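Side-chain contacts in protein toll (Drosophila melanogaster, PDB 4LXR), which serves as the receptor for the activated cytokine Spätzle, acting in the pathway that establishes dorsal-ventral polarity in the embryo and inducing the antifungal peptide drosomycin in innate immunity: residues 635-638 and 643-646; 655-658 and 663-666; 705-710 and 736-741. All blocks are in the same frame, centred on the assembly; numbering follows the deposited sequence.

Interaction 1. Residues 635-638 and 643-646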
ATOM      1  N   PRO A 635      11.425  43.538 -35.349  1.00 60.21           N
ATOM      2  CA  PRO A 635      12.538  42.593 -35.228  1.00 63.37           C
ATOM      3  C   PRO A 635      12.647  41.723 -36.466  1.00 58.35           C
ATOM      4  O   PRO A 635      11.641  41.460 -37.110  1.00 61.95           O
ATOM      5  CB  PRO A 635      12.132  41.728 -34.031  1.00 62.79           C
ATOM      6  CG  PRO A 635      10.645  41.793 -34.007  1.00 57.14           C
ATOM      7  CD  PRO A 635      10.291  43.174 -34.479  1.00 57.67           C
ATOM      8  N   ASN A 636      13.855  41.284 -36.793  1.00 69.57           N
ATOM      9  CA  ASN A 636      14.058  40.374 -37.913  1.00 69.49           C
ATOM     10  C   ASN A 636      13.434  39.002 -37.674  1.00 64.10           C
ATOM     11  O   ASN A 636      13.410  38.506 -36.546  1.00 69.07           O
ATOM     12  CB  ASN A 636      15.550  40.234 -38.213  1.00 76.00           C
ATOM     13  CG  ASN A 636      15.985  41.085 -39.384  1.00 82.96           C
ATOM     14  OD1 ASN A 636      16.396  40.565 -40.423  1.00 91.64           O
ATOM     15  ND2 ASN A 636      15.878  42.401 -39.236  1.00 79.81           N
ATOM     16  N   LEU A 637      12.931  38.389 -38.739  1.00 63.05           N
ATOM     17  CA  LEU A 637      12.324  37.066 -38.634  1.00 67.76           C
ATOM     18  C   LEU A 637      13.384  35.968 -38.682  1.00 78.20           C
ATOM     19  O   LEU A 637      14.159  35.889 -39.638  1.00 74.29           O
ATOM     20  CB  LEU A 637      11.310  36.848 -39.756  1.00 58.46           C
ATOM     21  CG  LEU A 637      10.433  35.601 -39.635  1.00 58.40           C
ATOM     22  CD1 LEU A 637       9.630  35.654 -38.340  1.00 56.71           C
ATOM     23  CD2 LEU A 637       9.510  35.463 -40.849  1.00 57.93           C
ATOM     24  N   HIS A 638      13.416  35.129 -37.648  1.00 89.39           N
ATOM     25  CA  HIS A 638      14.343  34.001 -37.618  1.00102.54           C
ATOM     26  C   HIS A 638      14.140  33.135 -38.855  1.00106.10           C
ATOM     27  O   HIS A 638      13.014  32.951 -39.318  1.00 98.83           O
ATOM     28  CB  HIS A 638      14.163  33.174 -36.343  1.00108.02           C
ATOM     29  CG  HIS A 638      14.606  33.880 -35.096  1.00118.97           C
ATOM     30  ND1 HIS A 638      14.593  33.280 -33.856  1.00124.21           N
ATOM     31  CD2 HIS A 638      15.079  35.134 -34.902  1.00122.45           C
ATOM     32  CE1 HIS A 638      15.038  34.134 -32.951  1.00124.92           C
ATOM     33  NE2 HIS A 638      15.339  35.266 -33.558  1.00124.53           N
ATOM     34  N   LEU A 643       6.014  32.180 -40.504  1.00 55.61           N
ATOM     35  CA  LEU A 643       4.948  33.166 -40.466  1.00 49.21           C
ATOM     36  C   LEU A 643       5.294  34.336 -39.550  1.00 50.64           C
ATOM     37  O   LEU A 643       5.932  34.159 -38.510  1.00 50.34           O
ATOM     38  CB  LEU A 643       3.670  32.515 -39.957  1.00 42.70           C
ATOM     39  CG  LEU A 643       3.189  31.232 -40.633  1.00 50.07           C
ATOM     40  CD1 LEU A 643       2.010  30.668 -39.850  1.00 44.92           C
ATOM     41  CD2 LEU A 643       2.799  31.478 -42.103  1.00 40.64           C
ATOM     42  N   MET A 644       4.838  35.530 -39.920  1.00 45.49           N
ATOM     43  CA  MET A 644       5.051  36.724 -39.108  1.00 46.88           C
ATOM     44  C   MET A 644       3.788  37.583 -39.176  1.00 51.71           C
ATOM     45  O   MET A 644       3.462  38.142 -40.235  1.00 45.71           O
ATOM     46  CB  MET A 644       6.263  37.492 -39.628  1.00 44.94           C
ATOM     47  CG  MET A 644       6.592  38.772 -38.885  1.00 45.87           C
ATOM     48  SD  MET A 644       8.159  39.446 -39.472  1.00 50.94           S
ATOM     49  CE  MET A 644       8.434  40.808 -38.340  1.00 49.24           C
ATOM     50  N   GLU A 645       3.064  37.670 -38.062  1.00 46.50           N
ATOM     51  CA  GLU A 645       1.800  38.397 -38.042  1.00 40.26           C
ATOM     52  C   GLU A 645       1.987  39.763 -37.407  1.00 45.43           C
ATOM     53  O   GLU A 645       2.435  39.876 -36.275  1.00 42.67           O
ATOM     54  CB  GLU A 645       0.724  37.626 -37.278  1.00 39.85           C
ATOM     55  CG  GLU A 645       0.522  36.198 -37.723  1.00 44.29           C
ATOM     56  CD  GLU A 645      -0.617  35.521 -36.980  1.00 49.34           C
ATOM     57  OE1 GLU A 645      -0.929  34.355 -37.302  1.00 45.77           O
ATOM     58  OE2 GLU A 645      -1.201  36.155 -36.074  1.00 51.71           O
ATOM     59  N   LEU A 646       1.649  40.811 -38.138  1.00 44.61           N
ATOM     60  CA  LEU A 646       1.827  42.147 -37.604  1.00 48.06           C
ATOM     61  C   LEU A 646       0.469  42.715 -37.260  1.00 40.13           C
ATOM     62  O   LEU A 646      -0.288  43.110 -38.137  1.00 38.76           O
ATOM     63  CB  LEU A 646       2.564  43.028 -38.604  1.00 43.63           C
ATOM     64  CG  LEU A 646       2.804  44.492 -38.270  1.00 42.49           C
ATOM     65  CD1 LEU A 646       3.566  44.670 -36.929  1.00 44.61           C
ATOM     66  CD2 LEU A 646       3.577  45.093 -39.420  1.00 42.87           C
TER
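M644 meets L637 at its root and P635 at its tip, a useful example of how one unbranched side chain can join a strand to the loop that precedes it. At the start of the chain, M644 CB lies 4.0 Å from L637 CD2, and L637 CD1 sits equally close, so the forked end of the leucine straddles the base of the methionine. Further out, M644 SD passes L637 CB at 4.1 Å. The two side chains therefore run antiparallel alongside each other, each reaching toward the other's backbone. M644 is extended throughout, with CG anti to the backbone N (chi1 179°), and this carries CE across to P635 O, 3.5 Å away.

The setting is a leucine-rich repeat solenoid at its entry. P635 belongs to the N-terminal capping region of the second, C-terminal array of repeats in the Toll ectodomain, while strand 643-647 lies in the repeat that follows this cap, hydrogen-bonded in parallel between strands 618-622 and 669-671. P635 and M644 both touch I621, which ties the contact to the preceding strand.

The backbone adds a lesser meeting point: L637 CD1 also comes within 4.0 Å of L643 O. L637 also touches L619 and S666, and M644 N is hydrogen-bonded to T668 OG1.

Interaction 2. Residues 655-658 and 663-666. With NAG (2-acetamido-2-deoxy-beta-D-glucopyranose), chain K.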
ATOM      1  N   ARG A 655       0.395  55.912 -43.012  1.00 51.42           N
ATOM      2  CA  ARG A 655       0.978  55.324 -44.206  1.00 53.46           C
ATOM      3  C   ARG A 655       1.721  54.045 -43.811  1.00 53.41           C
ATOM      4  O   ARG A 655       2.000  53.831 -42.637  1.00 57.56           O
ATOM      5  CB  ARG A 655       1.926  56.332 -44.858  1.00 61.31           C
ATOM      6  CG  ARG A 655       2.426  55.961 -46.243  1.00 67.51           C
ATOM      7  CD  ARG A 655       3.385  57.026 -46.804  1.00 82.47           C
ATOM      8  NE  ARG A 655       2.806  58.371 -46.794  1.00 90.65           N
ATOM      9  CZ  ARG A 655       1.860  58.795 -47.632  1.00 94.50           C
ATOM     10  NH1 ARG A 655       1.364  57.976 -48.555  1.00 95.40           N
ATOM     11  NH2 ARG A 655       1.400  60.038 -47.541  1.00 94.01           N
ATOM     12  N   LEU A 656       2.009  53.184 -44.782  1.00 50.54           N
ATOM     13  CA  LEU A 656       2.838  52.012 -44.547  1.00 45.62           C
ATOM     14  C   LEU A 656       4.270  52.310 -44.995  1.00 53.62           C
ATOM     15  O   LEU A 656       4.488  53.163 -45.858  1.00 52.95           O
ATOM     16  CB  LEU A 656       2.284  50.810 -45.307  1.00 43.51           C
ATOM     17  CG  LEU A 656       0.919  50.284 -44.858  1.00 42.10           C
ATOM     18  CD1 LEU A 656       0.456  49.136 -45.751  1.00 39.75           C
ATOM     19  CD2 LEU A 656       0.954  49.843 -43.393  1.00 41.49           C
ATOM     20  N   PRO A 657       5.258  51.620 -44.403  1.00 54.89           N
ATOM     21  CA  PRO A 657       6.631  51.809 -44.883  1.00 55.81           C
ATOM     22  C   PRO A 657       6.828  50.989 -46.153  1.00 55.85           C
ATOM     23  O   PRO A 657       5.917  50.243 -46.527  1.00 47.52           O
ATOM     24  CB  PRO A 657       7.477  51.242 -43.739  1.00 51.17           C
ATOM     25  CG  PRO A 657       6.620  50.185 -43.142  1.00 63.37           C
ATOM     26  CD  PRO A 657       5.193  50.686 -43.265  1.00 59.59           C
ATOM     27  N   SER A 658       7.979  51.119 -46.810  1.00 55.78           N
ATOM     28  CA  SER A 658       8.241  50.320 -48.008  1.00 58.88           C
ATOM     29  C   SER A 658       8.529  48.858 -47.652  1.00 58.75           C
ATOM     30  O   SER A 658       8.897  48.542 -46.518  1.00 50.57           O
ATOM     31  CB  SER A 658       9.373  50.918 -48.848  1.00 53.95           C
ATOM     32  OG  SER A 658      10.634  50.488 -48.399  1.00 55.63           O
ATOM     33  N   GLY A 663      12.812  43.612 -41.023  1.00 57.87           N
ATOM     34  CA  GLY A 663      11.732  43.044 -40.230  1.00 54.19           C
ATOM     35  C   GLY A 663      10.406  43.055 -40.979  1.00 53.58           C
ATOM     36  O   GLY A 663       9.857  42.005 -41.320  1.00 54.34           O
ATOM     37  N   TYR A 664       9.904  44.259 -41.246  1.00 55.22           N
ATOM     38  CA  TYR A 664       8.667  44.477 -41.983  1.00 48.48           C
ATOM     39  C   TYR A 664       8.666  43.791 -43.357  1.00 60.17           C
ATOM     40  O   TYR A 664       7.603  43.477 -43.897  1.00 55.62           O
ATOM     41  CB  TYR A 664       8.426  45.989 -42.129  1.00 52.20           C
ATOM     42  CG  TYR A 664       7.190  46.378 -42.930  1.00 53.64           C
ATOM     43  CD1 TYR A 664       5.950  46.488 -42.317  1.00 52.67           C
ATOM     44  CD2 TYR A 664       7.271  46.649 -44.294  1.00 53.41           C
ATOM     45  CE1 TYR A 664       4.830  46.852 -43.029  1.00 46.25           C
ATOM     46  CE2 TYR A 664       6.142  47.011 -45.026  1.00 45.16           C
ATOM     47  CZ  TYR A 664       4.928  47.110 -44.385  1.00 50.02           C
ATOM     48  OH  TYR A 664       3.792  47.464 -45.091  1.00 42.25           O
ATOM     49  N   GLU A 665       9.850  43.552 -43.920  1.00 62.32           N
ATOM     50  CA  GLU A 665       9.966  42.917 -45.238  1.00 61.01           C
ATOM     51  C   GLU A 665       9.568  41.440 -45.248  1.00 55.54           C
ATOM     52  O   GLU A 665       9.380  40.855 -46.313  1.00 62.27           O
ATOM     53  CB  GLU A 665      11.394  43.045 -45.774  1.00 68.81           C
ATOM     54  CG  GLU A 665      12.439  42.277 -44.973  1.00 72.97           C
ATOM     55  CD  GLU A 665      13.827  42.371 -45.582  1.00 77.76           C
ATOM     56  OE1 GLU A 665      13.955  42.940 -46.687  1.00 76.52           O
ATOM     57  OE2 GLU A 665      14.790  41.880 -44.954  1.00 84.48           O
ATOM     58  N   SER A 666       9.452  40.842 -44.066  1.00 50.56           N
ATOM     59  CA  SER A 666       9.249  39.399 -43.941  1.00 47.47           C
ATOM     60  C   SER A 666       7.876  39.064 -43.395  1.00 45.32           C
ATOM     61  O   SER A 666       7.557  37.899 -43.195  1.00 44.90           O
ATOM     62  CB  SER A 666      10.295  38.810 -42.995  1.00 52.57           C
ATOM     63  OG  SER A 666      11.559  39.392 -43.220  1.00 54.68           O
TER
HETATM   64  C1  NAG K2014      10.061  35.074 -47.829  1.00 53.92           C
HETATM   65  C2  NAG K2014      11.453  35.515 -47.374  1.00 67.83           C
HETATM   66  C3  NAG K2014      12.511  34.590 -47.965  1.00 74.88           C
HETATM   67  C4  NAG K2014      12.208  33.144 -47.595  1.00 75.79           C
HETATM   68  C5  NAG K2014      10.782  32.774 -48.006  1.00 69.51           C
HETATM   69  C6  NAG K2014      10.369  31.404 -47.522  1.00 66.64           C
HETATM   70  C7  NAG K2014      11.826  37.885 -46.842  1.00 62.83           C
HETATM   71  C8  NAG K2014      12.106  39.250 -47.398  1.00 54.83           C
HETATM   72  N2  NAG K2014      11.720  36.899 -47.740  1.00 66.94           N
HETATM   73  O3  NAG K2014      13.802  34.956 -47.490  1.00 77.63           O
HETATM   74  O4  NAG K2014      13.131  32.284 -48.254  1.00 79.08           O
HETATM   75  O5  NAG K2014       9.841  33.706 -47.449  1.00 60.17           O
HETATM   76  O6  NAG K2014       9.992  31.433 -46.153  1.00 66.40           O
HETATM   77  O7  NAG K2014      11.695  37.685 -45.631  1.00 60.30           O
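L656 and P657 meet Y664 within the long loop that links strand 643-647 to strand 669-671, where one leucine-rich repeat of the C-terminal array passes into the next. In such a solenoid the strands stack in parallel and irregular loops complete each turn; here an aromatic side chain packs two legs of one loop together.

Along 655-658, the first to touch is L656, which turns its carbon atoms to the phenol end of the tyrosine and crosses it nearly at a right angle. L656 CB lies 3.7 Å from Y664 OH, with CD1 almost as near. The hydroxyl of this buried tyrosine is not left to these carbons: it is hydrogen-bonded to the backbone oxygen of Q684, farther along the solenoid.

P657 follows with the principal interaction, a CH-pi contact. Its CG stands 3.5 Å from the centroid of the Y664 ring and only 3° off the normal, so the pyrrolidine corner sits squarely over the middle of one face. P657 O also approaches the ring, 3.6 Å from Y664 CE2.

S658 contributes its backbone: S658 O comes to 3.3 Å from Y664 CD2, oblique to the ring, and also accepts a hydrogen bond from T661 OG1. Y664 reaches all three residues because a trans chi1 of 178° swings the ring away from the backbone nitrogen, out from a tight turn closed by S666 N bonding to G663 O. That turn faces a protein-linked sugar: the acetamide methyl C8 of the NAG lies 3.3 Å from E665 O, and S666 OG donates a 3.0 Å hydrogen bond to its oxygen O7.

Interaction 3. Residues 705-710 and 736-741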
ATOM      1  N   THR A 705      -2.149  47.790 -59.886  1.00 44.64           N
ATOM      2  CA  THR A 705      -0.914  47.137 -59.476  1.00 56.49           C
ATOM      3  C   THR A 705      -1.067  46.407 -58.128  1.00 52.90           C
ATOM      4  O   THR A 705      -0.480  45.339 -57.913  1.00 47.85           O
ATOM      5  CB  THR A 705       0.267  48.126 -59.434  1.00 65.63           C
ATOM      6  OG1 THR A 705       1.450  47.423 -59.050  1.00 74.77           O
ATOM      7  CG2 THR A 705       0.006  49.247 -58.446  1.00 64.84           C
ATOM      8  N   VAL A 706      -1.868  46.974 -57.231  1.00 47.36           N
ATOM      9  CA  VAL A 706      -2.139  46.332 -55.954  1.00 44.72           C
ATOM     10  C   VAL A 706      -3.049  45.126 -56.155  1.00 36.01           C
ATOM     11  O   VAL A 706      -2.878  44.092 -55.511  1.00 42.16           O
ATOM     12  CB  VAL A 706      -2.771  47.305 -54.951  1.00 46.05           C
ATOM     13  CG1 VAL A 706      -3.285  46.551 -53.728  1.00 42.09           C
ATOM     14  CG2 VAL A 706      -1.758  48.347 -54.539  1.00 52.05           C
ATOM     15  N   LEU A 707      -3.999  45.257 -57.074  1.00 36.36           N
ATOM     16  CA  LEU A 707      -4.932  44.175 -57.370  1.00 41.09           C
ATOM     17  C   LEU A 707      -4.196  42.994 -57.994  1.00 40.54           C
ATOM     18  O   LEU A 707      -4.537  41.844 -57.730  1.00 36.68           O
ATOM     19  CB  LEU A 707      -6.064  44.662 -58.290  1.00 42.51           C
ATOM     20  CG  LEU A 707      -6.856  45.856 -57.744  1.00 45.24           C
ATOM     21  CD1 LEU A 707      -7.891  46.348 -58.754  1.00 35.20           C
ATOM     22  CD2 LEU A 707      -7.523  45.511 -56.409  1.00 32.91           C
ATOM     23  N   GLY A 708      -3.183  43.282 -58.812  1.00 42.12           N
ATOM     24  CA  GLY A 708      -2.375  42.237 -59.417  1.00 43.42           C
ATOM     25  C   GLY A 708      -1.619  41.444 -58.360  1.00 48.83           C
ATOM     26  O   GLY A 708      -1.563  40.214 -58.405  1.00 45.48           O
ATOM     27  N   PHE A 709      -1.052  42.168 -57.397  1.00 44.85           N
ATOM     28  CA  PHE A 709      -0.353  41.587 -56.253  1.00 36.35           C
ATOM     29  C   PHE A 709      -1.276  40.656 -55.458  1.00 42.17           C
ATOM     30  O   PHE A 709      -0.884  39.557 -55.059  1.00 43.21           O
ATOM     31  CB  PHE A 709       0.157  42.731 -55.372  1.00 36.93           C
ATOM     32  CG  PHE A 709       0.878  42.289 -54.123  1.00 44.01           C
ATOM     33  CD1 PHE A 709       0.169  41.934 -52.977  1.00 38.37           C
ATOM     34  CD2 PHE A 709       2.268  42.281 -54.078  1.00 44.25           C
ATOM     35  CE1 PHE A 709       0.831  41.542 -51.821  1.00 45.32           C
ATOM     36  CE2 PHE A 709       2.936  41.896 -52.924  1.00 48.59           C
ATOM     37  CZ  PHE A 709       2.217  41.534 -51.792  1.00 47.34           C
ATOM     38  N   LEU A 710      -2.504  41.105 -55.229  1.00 41.23           N
ATOM     39  CA  LEU A 710      -3.485  40.312 -54.490  1.00 44.16           C
ATOM     40  C   LEU A 710      -3.857  38.988 -55.172  1.00 53.99           C
ATOM     41  O   LEU A 710      -4.226  38.016 -54.500  1.00 48.79           O
ATOM     42  CB  LEU A 710      -4.722  41.158 -54.202  1.00 34.50           C
ATOM     43  CG  LEU A 710      -4.372  42.248 -53.188  1.00 34.45           C
ATOM     44  CD1 LEU A 710      -5.538  43.196 -52.970  1.00 33.02           C
ATOM     45  CD2 LEU A 710      -3.925  41.604 -51.864  1.00 34.53           C
ATOM     46  N   LEU A 736     -13.829  46.981 -59.067  1.00 40.50           N
ATOM     47  CA  LEU A 736     -15.135  46.331 -59.156  1.00 37.83           C
ATOM     48  C   LEU A 736     -14.987  44.943 -59.769  1.00 34.54           C
ATOM     49  O   LEU A 736     -15.497  43.970 -59.217  1.00 31.46           O
ATOM     50  CB  LEU A 736     -16.159  47.185 -59.930  1.00 35.10           C
ATOM     51  CG  LEU A 736     -17.604  46.669 -59.873  1.00 37.18           C
ATOM     52  CD1 LEU A 736     -18.109  46.672 -58.438  1.00 35.96           C
ATOM     53  CD2 LEU A 736     -18.597  47.443 -60.802  1.00 36.72           C
ATOM     54  N   LEU A 737     -14.266  44.843 -60.887  1.00 38.14           N
ATOM     55  CA  LEU A 737     -14.043  43.540 -61.534  1.00 35.87           C
ATOM     56  C   LEU A 737     -13.259  42.545 -60.646  1.00 32.63           C
ATOM     57  O   LEU A 737     -13.571  41.357 -60.627  1.00 38.23           O
ATOM     58  CB  LEU A 737     -13.366  43.701 -62.904  1.00 41.53           C
ATOM     59  CG  LEU A 737     -14.187  44.315 -64.049  1.00 44.39           C
ATOM     60  CD1 LEU A 737     -13.293  44.547 -65.278  1.00 38.60           C
ATOM     61  CD2 LEU A 737     -15.416  43.470 -64.408  1.00 36.28           C
ATOM     62  N   PHE A 738     -12.253  43.044 -59.928  1.00 31.76           N
ATOM     63  CA  PHE A 738     -11.510  42.236 -58.966  1.00 34.61           C
ATOM     64  C   PHE A 738     -12.449  41.584 -57.951  1.00 32.90           C
ATOM     65  O   PHE A 738     -12.421  40.366 -57.780  1.00 31.14           O
ATOM     66  CB  PHE A 738     -10.436  43.078 -58.251  1.00 34.00           C
ATOM     67  CG  PHE A 738      -9.722  42.352 -57.130  1.00 35.72           C
ATOM     68  CD1 PHE A 738      -8.711  41.436 -57.402  1.00 38.12           C
ATOM     69  CD2 PHE A 738     -10.046  42.605 -55.801  1.00 36.56           C
ATOM     70  CE1 PHE A 738      -8.044  40.768 -56.363  1.00 37.96           C
ATOM     71  CE2 PHE A 738      -9.383  41.942 -54.755  1.00 31.71           C
ATOM     72  CZ  PHE A 738      -8.382  41.023 -55.040  1.00 31.58           C
ATOM     73  N   THR A 739     -13.293  42.388 -57.307  1.00 29.14           N
ATOM     74  CA  THR A 739     -14.188  41.871 -56.277  1.00 31.07           C
ATOM     75  C   THR A 739     -15.151  40.819 -56.827  1.00 32.29           C
ATOM     76  O   THR A 739     -15.422  39.816 -56.164  1.00 32.30           O
ATOM     77  CB  THR A 739     -15.001  42.981 -55.577  1.00 28.87           C
ATOM     78  OG1 THR A 739     -15.923  43.560 -56.518  1.00 31.66           O
ATOM     79  CG2 THR A 739     -14.071  44.055 -54.996  1.00 28.95           C
ATOM     80  N   GLN A 740     -15.640  41.051 -58.042  1.00 32.15           N
ATOM     81  CA  GLN A 740     -16.590  40.154 -58.682  1.00 30.51           C
ATOM     82  C   GLN A 740     -15.990  38.779 -58.962  1.00 34.58           C
ATOM     83  O   GLN A 740     -16.702  37.767 -58.882  1.00 27.91           O
ATOM     84  CB  GLN A 740     -17.163  40.768 -59.983  1.00 29.99           C
ATOM     85  CG  GLN A 740     -17.973  42.046 -59.784  1.00 30.72           C
ATOM     86  CD  GLN A 740     -18.456  42.635 -61.097  1.00 32.33           C
ATOM     87  OE1 GLN A 740     -17.979  42.263 -62.166  1.00 43.01           O
ATOM     88  NE2 GLN A 740     -19.417  43.544 -61.021  1.00 33.19           N
ATOM     89  N   ASP A 741     -14.699  38.722 -59.294  1.00 28.55           N
ATOM     90  CA  ASP A 741     -14.091  37.409 -59.538  1.00 37.58           C
ATOM     91  C   ASP A 741     -13.232  36.873 -58.375  1.00 36.06           C
ATOM     92  O   ASP A 741     -12.452  35.940 -58.551  1.00 29.40           O
ATOM     93  CB  ASP A 741     -13.288  37.391 -60.835  1.00 31.83           C
ATOM     94  CG  ASP A 741     -13.207  36.000 -61.453  1.00 48.12           C
ATOM     95  OD1 ASP A 741     -14.138  35.183 -61.241  1.00 29.48           O
ATOM     96  OD2 ASP A 741     -12.218  35.730 -62.167  1.00 56.12           O
TER
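The F738 ring takes L707 over one face, while L710 and a backbone oxygen approach its far end. L707 CD2 is the atom above the face, 4.1 Å from the ring centroid and 22° off the normal, which makes this a CH-pi contact displaced toward the rim. The displacement runs to the root of the ring, since L707 CD2 is 3.9 Å from F738 CD2 and equally near CG. At the other end, L710 CB comes obliquely to within 3.8 Å of F738 CZ, and L707 O is 3.9 Å from F738 CE1.

Three residues make the contact between the two helices. L707 and L710 are one helical turn apart and project from the same side of helix 704-710; F738 from helix 733-740 meets both, L707 over a face and L710 near CZ. With chi1 at 174°, the phenylalanine holds its ring opposite its own backbone nitrogen and so extends it across to the other helix, and L710 meets it at about a right angle. All three side chains are buried, and N711 and I746 also touch F738.

The side-chain contact is apolar; F738 O and T739 O are hydrogen-bonded to N742 ND2 and R749 NH1, and helix 733-740 also packs on helix 768-771.

Such a helix laid against the end of a repeat array is consistent with a C-terminal leucine-rich repeat cap closing the array: helix 733-740 belongs to the second LRRCT module, and L707 and L710 to the repeat that precedes it.

Overall arrangement
The three contacts lie in series along the C-terminal leucine-rich repeat array, from its entry through a repeat loop to its closing cap. Interactions 1 and 2 are neighbours, centres 11 Å apart, and touch directly: M644 CE is 3.5 Å from G663 O, and L637 CD2 is 3.9 Å from S666 O. Both are partly buried and mix apolar side chains with backbone oxygens, interaction 2 also meeting a glycan. Interaction 3, with its centre 21 Å from that of interaction 2, touches neither. It is fully buried and joins two helices rather than a loop to a strand or to itself. A ring under an aliphatic carbon recurs in interactions 2 and 3, centred in the former, offset in the latter.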